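Side-chain contacts in short-chain dehydrogenase/reductase SDR (PDB 5IG2), which binds NAD in a Rossmann-type fold and is probably an oxidoreductase acting on CH-OH groups: residues B[17-22]-B[29-34]; B[37-42]-B[248-253]. All coordinates share one frame; numbering follows the deposited sequence.

Contact 1. Residues B[17-22]-B[29-34]. With NAD (nicotinamide-adenine-dinucleotide), chain F.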
loop_
_atom_site.group_PDB
_atom_site.type_symbol
_atom_site.label_atom_id
_atom_site.label_comp_id
_atom_site.label_asym_id
_atom_site.label_seq_id
_atom_site.Cartn_x
_atom_site.Cartn_y
_atom_site.Cartn_z
ATOM N N ALA B 17 44.126 30.569 -3.582
ATOM C CA ALA B 17 43.853 30.610 -2.149
ATOM C C ALA B 17 44.618 29.497 -1.441
ATOM O O ALA B 17 44.621 28.349 -1.897
ATOM C CB ALA B 17 42.356 30.475 -1.868
ATOM N N VAL B 18 45.283 29.850 -0.344
ATOM C CA VAL B 18 45.909 28.899 0.568
ATOM C C VAL B 18 45.083 28.899 1.843
ATOM O O VAL B 18 44.864 29.961 2.443
ATOM C CB VAL B 18 47.372 29.278 0.869
ATOM C CG1 VAL B 18 47.973 28.349 1.936
ATOM C CG2 VAL B 18 48.207 29.262 -0.404
ATOM N N ILE B 19 44.626 27.718 2.259
ATOM C CA ILE B 19 43.738 27.594 3.409
ATOM C C ILE B 19 44.320 26.569 4.368
ATOM O O ILE B 19 44.538 25.412 3.984
ATOM C CB ILE B 19 42.317 27.178 3.001
ATOM C CG1 ILE B 19 41.721 28.181 2.016
ATOM C CG2 ILE B 19 41.440 27.020 4.238
ATOM C CD1 ILE B 19 40.616 27.576 1.159
ATOM N N THR B 20 44.556 26.982 5.613
ATOM C CA THR B 20 44.954 26.049 6.657
ATOM C C THR B 20 43.723 25.593 7.437
ATOM O O THR B 20 42.700 26.289 7.487
ATOM C CB THR B 20 46.006 26.674 7.586
ATOM O OG1 THR B 20 45.394 27.578 8.512
ATOM C CG2 THR B 20 47.028 27.437 6.765
ATOM N N GLY B 21 43.819 24.404 8.031
ATOM C CA GLY B 21 42.652 23.802 8.645
ATOM C C GLY B 21 41.589 23.404 7.641
ATOM O O GLY B 21 40.399 23.355 7.984
ATOM N N ALA B 22 41.994 23.121 6.403
ATOM C CA ALA B 22 41.068 22.880 5.303
ATOM C C ALA B 22 40.380 21.521 5.368
ATOM O O ALA B 22 39.473 21.271 4.564
ATOM C CB ALA B 22 41.811 23.026 3.976
ATOM N N ALA B 29 34.911 24.886 4.371
ATOM C CA ALA B 29 33.899 25.756 3.776
ATOM C C ALA B 29 34.535 26.877 2.954
ATOM O O ALA B 29 34.008 27.253 1.896
ATOM C CB ALA B 29 32.998 26.326 4.873
ATOM N N PHE B 30 35.655 27.439 3.432
ATOM C CA PHE B 30 36.410 28.387 2.617
ATOM C C PHE B 30 36.826 27.758 1.292
ATOM O O PHE B 30 36.752 28.397 0.234
ATOM C CB PHE B 30 37.660 28.869 3.362
ATOM C CG PHE B 30 37.383 29.641 4.623
ATOM C CD1 PHE B 30 36.209 30.377 4.780
ATOM C CD2 PHE B 30 38.326 29.653 5.651
ATOM C CE1 PHE B 30 35.989 31.105 5.961
ATOM C CE2 PHE B 30 38.108 30.371 6.825
ATOM C CZ PHE B 30 36.943 31.091 6.984
ATOM N N ALA B 31 37.294 26.515 1.339
ATOM C CA ALA B 31 37.743 25.848 0.127
ATOM C C ALA B 31 36.581 25.631 -0.833
ATOM O O ALA B 31 36.714 25.865 -2.042
ATOM C CB ALA B 31 38.425 24.531 0.500
ATOM N N GLU B 32 35.423 25.224 -0.305
ATOM C CA GLU B 32 34.245 25.053 -1.142
ATOM C C GLU B 32 33.826 26.371 -1.772
ATOM O O GLU B 32 33.504 26.425 -2.961
ATOM C CB GLU B 32 33.101 24.471 -0.320
ATOM C CG GLU B 32 33.345 23.044 0.122
ATOM C CD GLU B 32 32.311 22.572 1.133
ATOM O OE1 GLU B 32 31.889 23.389 1.979
ATOM O OE2 GLU B 32 31.919 21.386 1.083
ATOM N N LYS B 33 33.820 27.448 -0.985
ATOM C CA LYS B 33 33.438 28.748 -1.531
ATOM C C LYS B 33 34.455 29.220 -2.565
ATOM O O LYS B 33 34.076 29.698 -3.639
ATOM C CB LYS B 33 33.291 29.769 -0.396
ATOM C CG LYS B 33 32.880 31.162 -0.845
ATOM C CD LYS B 33 31.512 31.165 -1.520
ATOM C CE LYS B 33 31.111 32.596 -1.858
ATOM N NZ LYS B 33 29.768 32.689 -2.482
ATOM N N GLY B 34 35.751 29.075 -2.262
ATOM C CA GLY B 34 36.773 29.440 -3.228
ATOM C C GLY B 34 36.643 28.668 -4.526
ATOM O O GLY B 34 36.745 29.242 -5.614
HETATM P PA NAD F . 37.716 22.191 13.033
HETATM O O1A NAD F . 38.225 21.243 14.046
HETATM O O2A NAD F . 36.474 21.683 12.283
HETATM O O5B NAD F . 38.812 22.631 11.965
HETATM C C5B NAD F . 40.126 23.045 12.382
HETATM C C4B NAD F . 41.113 22.234 11.589
HETATM O O4B NAD F . 42.455 22.636 11.945
HETATM C C3B NAD F . 41.039 20.711 11.793
HETATM O O3B NAD F . 40.856 20.029 10.558
HETATM C C2B NAD F . 42.401 20.360 12.413
HETATM O O2B NAD F . 42.891 19.098 11.977
HETATM C C1B NAD F . 43.271 21.487 11.875
HETATM N N9A NAD F . 44.490 21.722 12.637
HETATM C C8A NAD F . 44.642 21.691 13.999
HETATM N N7A NAD F . 45.883 21.824 14.401
HETATM C C5A NAD F . 46.598 21.958 13.221
HETATM C C6A NAD F . 47.970 22.121 12.957
HETATM N N6A NAD F . 48.916 22.087 13.901
HETATM N N1A NAD F . 48.350 22.267 11.669
HETATM C C2A NAD F . 47.412 22.231 10.714
HETATM N N3A NAD F . 46.091 22.056 10.838
HETATM C C4A NAD F . 45.749 21.918 12.126
HETATM O O3 NAD F . 37.361 23.575 13.729
HETATM P PN NAD F . 36.955 25.001 13.131
HETATM O O1N NAD F . 36.667 24.882 11.679
HETATM O O2N NAD F . 35.917 25.555 14.028
HETATM O O5D NAD F . 38.323 25.779 13.372
HETATM C C5D NAD F . 38.784 26.795 12.455
HETATM C C4D NAD F . 39.114 28.032 13.253
HETATM O O4D NAD F . 37.901 28.668 13.722
HETATM C C3D NAD F . 39.986 27.806 14.495
HETATM O O3D NAD F . 40.994 28.809 14.557
HETATM C C2D NAD F . 38.996 27.997 15.646
HETATM O O2D NAD F . 39.668 28.426 16.823
HETATM C C1D NAD F . 38.115 29.079 15.042
HETATM N N1N NAD F . 36.744 29.311 15.708
HETATM C C2N NAD F . 35.861 28.296 15.744
HETATM C C3N NAD F . 34.608 28.488 16.298
HETATM C C7N NAD F . 33.519 27.463 16.238
HETATM O O7N NAD F . 32.560 27.552 17.021
HETATM N N7N NAD F . 33.678 26.431 15.426
HETATM C C4N NAD F . 34.288 29.744 16.799
HETATM C C5N NAD F . 35.211 30.773 16.732
HETATM C C6N NAD F . 36.446 30.536 16.184
#
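The first beta-alpha-beta unit of the Rossmann fold brings Ile19, on strand 16-20, against Phe30 and Ala31 of helix 25-36, just behind the turn that meets NAD. One methyl group does most of the work: Ile19 CD1 lies against the helix backbone, 3.5 Å from Ala31 N, and also reaches side-chain carbon on two successive residues. Ile19 CD1 is 3.9 Å from Phe30 CB and 3.8 Å from Ala31 CB. The torsions account for this reach. With CG1 anti to the carbonyl carbon (chi1 -58°) and the chain extended at chi2 (156°), CD1 is carried up to the helix, while the other branch, CG2, sits at the edge of the Phe30 ring, near its plane. That ring turns away from the strand beyond CB, stacks with Phe96 and touches Asn98, an NAD-binding residue. At the end of the strand the chain turns through Gly21 at positive phi (67°); having no side chain, it passes close beside the adenosine ribose, Gly21 CA being 3.5 Å from NAD O4B. Thr20 OG1, by contrast, is hydrogen-bonded to the backbone N of Asn98 and of Ala99. All three touching residues are buried and the contacts between them are apolar, which implies that helix and strand are held here by shape and exclusion of water, with the polar bonds to NAD made elsewhere, among them those of Ser24 and Phe26 around the start of the helix.

Contact 2. Residues B[37-42]-B[248-253]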
loop_
_atom_site.group_PDB
_atom_site.type_symbol
_atom_site.label_atom_id
_atom_site.label_comp_id
_atom_site.label_asym_id
_atom_site.label_seq_id
_atom_site.Cartn_x
_atom_site.Cartn_y
_atom_site.Cartn_z
ATOM N N LEU B 37 33.978 30.018 -6.761
ATOM C CA LEU B 37 34.325 31.286 -7.380
ATOM C C LEU B 37 35.399 31.132 -8.441
ATOM O O LEU B 37 35.780 32.128 -9.067
ATOM C CB LEU B 37 34.791 32.285 -6.312
ATOM C CG LEU B 37 33.707 32.723 -5.324
ATOM C CD1 LEU B 37 34.286 33.638 -4.258
ATOM C CD2 LEU B 37 32.534 33.393 -6.049
ATOM N N GLY B 38 35.896 29.916 -8.651
ATOM C CA GLY B 38 36.922 29.685 -9.644
ATOM C C GLY B 38 38.337 29.841 -9.146
ATOM O O GLY B 38 39.252 29.985 -9.967
ATOM N N MET B 39 38.551 29.814 -7.834
ATOM C CA MET B 39 39.899 29.924 -7.297
ATOM C C MET B 39 40.635 28.592 -7.391
ATOM O O MET B 39 40.033 27.520 -7.308
ATOM C CB MET B 39 39.867 30.381 -5.839
ATOM C CG MET B 39 39.059 31.635 -5.568
ATOM S SD MET B 39 39.541 32.344 -3.975
ATOM C CE MET B 39 41.123 33.050 -4.458
ATOM N N LYS B 40 41.953 28.678 -7.581
ATOM C CA LYS B 40 42.837 27.529 -7.420
ATOM C C LYS B 40 43.160 27.367 -5.942
ATOM O O LYS B 40 43.373 28.354 -5.239
ATOM C CB LYS B 40 44.114 27.729 -8.233
ATOM C CG LYS B 40 43.845 27.940 -9.721
ATOM C CD LYS B 40 45.062 28.465 -10.453
ATOM C CE LYS B 40 44.737 28.716 -11.912
ATOM N NZ LYS B 40 45.957 29.004 -12.706
ATOM N N LEU B 41 43.165 26.124 -5.457
ATOM C CA LEU B 41 43.170 25.865 -4.018
ATOM C C LEU B 41 44.425 25.123 -3.592
ATOM O O LEU B 41 44.781 24.100 -4.191
ATOM C CB LEU B 41 41.943 25.055 -3.584
ATOM C CG LEU B 41 40.590 25.682 -3.913
ATOM C CD1 LEU B 41 39.472 24.728 -3.536
ATOM C CD2 LEU B 41 40.431 27.034 -3.206
ATOM N N VAL B 42 45.076 25.636 -2.544
ATOM C CA VAL B 42 46.153 24.946 -1.836
ATOM C C VAL B 42 45.656 24.707 -0.416
ATOM O O VAL B 42 45.546 25.651 0.376
ATOM C CB VAL B 42 47.460 25.753 -1.851
ATOM C CG1 VAL B 42 48.570 25.007 -1.116
ATOM C CG2 VAL B 42 47.871 26.060 -3.293
ATOM N N LEU B 248 29.881 34.895 4.442
ATOM C CA LEU B 248 30.102 36.223 5.011
ATOM C C LEU B 248 31.565 36.630 4.922
ATOM O O LEU B 248 31.874 37.803 4.706
ATOM C CB LEU B 248 29.628 36.264 6.465
ATOM C CG LEU B 248 28.131 36.019 6.676
ATOM C CD1 LEU B 248 27.890 35.587 8.117
ATOM C CD2 LEU B 248 27.336 37.272 6.335
ATOM N N THR B 249 32.482 35.683 5.104
ATOM C CA THR B 249 33.903 36.022 5.045
ATOM C C THR B 249 34.296 36.502 3.649
ATOM O O THR B 249 34.967 37.529 3.499
ATOM C CB THR B 249 34.736 34.814 5.477
ATOM O OG1 THR B 249 34.435 34.516 6.843
ATOM C CG2 THR B 249 36.237 35.083 5.336
ATOM N N PHE B 250 33.861 35.787 2.606
ATOM C CA PHE B 250 34.207 36.217 1.254
ATOM C C PHE B 250 33.555 37.557 0.898
ATOM O O PHE B 250 34.159 38.376 0.196
ATOM C CB PHE B 250 33.830 35.128 0.248
ATOM C CG PHE B 250 34.907 34.086 0.057
ATOM C CD1 PHE B 250 35.095 33.081 0.995
ATOM C CD2 PHE B 250 35.742 34.128 -1.053
ATOM C CE1 PHE B 250 36.081 32.117 0.815
ATOM C CE2 PHE B 250 36.727 33.173 -1.241
ATOM C CZ PHE B 250 36.895 32.164 -0.299
ATOM N N GLU B 251 32.326 37.803 1.364
ATOM C CA GLU B 251 31.736 39.125 1.167
ATOM C C GLU B 251 32.613 40.212 1.782
ATOM O O GLU B 251 32.828 41.267 1.171
ATOM C CB GLU B 251 30.322 39.175 1.755
ATOM C CG GLU B 251 29.297 38.414 0.948
ATOM C CD GLU B 251 27.956 38.278 1.658
ATOM O OE1 GLU B 251 27.845 38.699 2.830
ATOM O OE2 GLU B 251 27.014 37.736 1.042
ATOM N N ALA B 252 33.141 39.968 2.990
ATOM C CA ALA B 252 34.002 40.962 3.624
ATOM C C ALA B 252 35.294 41.156 2.836
ATOM O O ALA B 252 35.745 42.293 2.644
ATOM C CB ALA B 252 34.307 40.553 5.066
ATOM N N ILE B 253 35.912 40.059 2.385
ATOM C CA ILE B 253 37.128 40.164 1.576
ATOM C C ILE B 253 36.863 40.996 0.334
ATOM O O ILE B 253 37.671 41.855 -0.044
ATOM C CB ILE B 253 37.653 38.771 1.183
ATOM C CG1 ILE B 253 38.011 37.925 2.408
ATOM C CG2 ILE B 253 38.844 38.905 0.246
ATOM C CD1 ILE B 253 38.268 36.463 2.036
#
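Phe250 of helix 242-254 receives Leu37 and Met39 at its CD2 and CE2 atoms. Leu37 CD1 comes to 3.6 Å from Phe250 CD2, approaching obliquely, and the two side chains run past each other in opposite directions. Met39 arrives differently: its SD is 4.0 Å from Phe250 CE2 and 5.3 Å from the ring centroid, 90° off the ring normal, which makes this an edge-on Met-aromatic contact. Phe250 CE2 is therefore shared, since Leu37 CD1 is also 3.9 Å from it.

The conformations explain how both residues reach one ring. Leu37 has CG anti to its carbonyl carbon and a nearly straight chi2 of 176°, which extends CD1 toward the helix. Met39 is likewise extended as far as the sulfur but bends at chi3 (75°), so that CE swings aside and SD remains the atom nearest the ring. Between them Gly38, with positive phi, ends helix 25-36 in a Schellman motif, consistent with Leu37 and Met39, on either side of it in sequence, reaching the same ring.

Other residues complete the setting: the Phe12 ring meets that of Phe250, and Lys33 and Leu94 also touch it. The ring itself is buried, whereas Leu37 is partly exposed. With a sulfur at the ring edge and a methyl approaching obliquely, the contact implies mainly dispersion, with perhaps a weak electrostatic part at the sulfur, joining the turn between helix 25-36 and strand 40-45 to a helix distant in sequence.

In the fold
The two contacts follow one another along the chain, with centres about 8 Å apart. Contact 1 joins strand 16-20 to the helix directly after it; contact 2 joins the turn leaving that helix to helix 242-254, over 200 residues later. Adjacent strands connect them: Ala17 O lies 2.8 Å from Val42 N, a probable hydrogen bond. Lys33 provides a second connection, its CG packing 3.5 Å from Phe250 CD1. Both are apolar, but contact 1 is entirely buried and aliphatic methyl packing dominates it beside the cofactor turn, whereas contact 2 includes a partly exposed leucine and employs sulfur and an aromatic edge, and the side chain of Phe250 is about 13 Å from NAD.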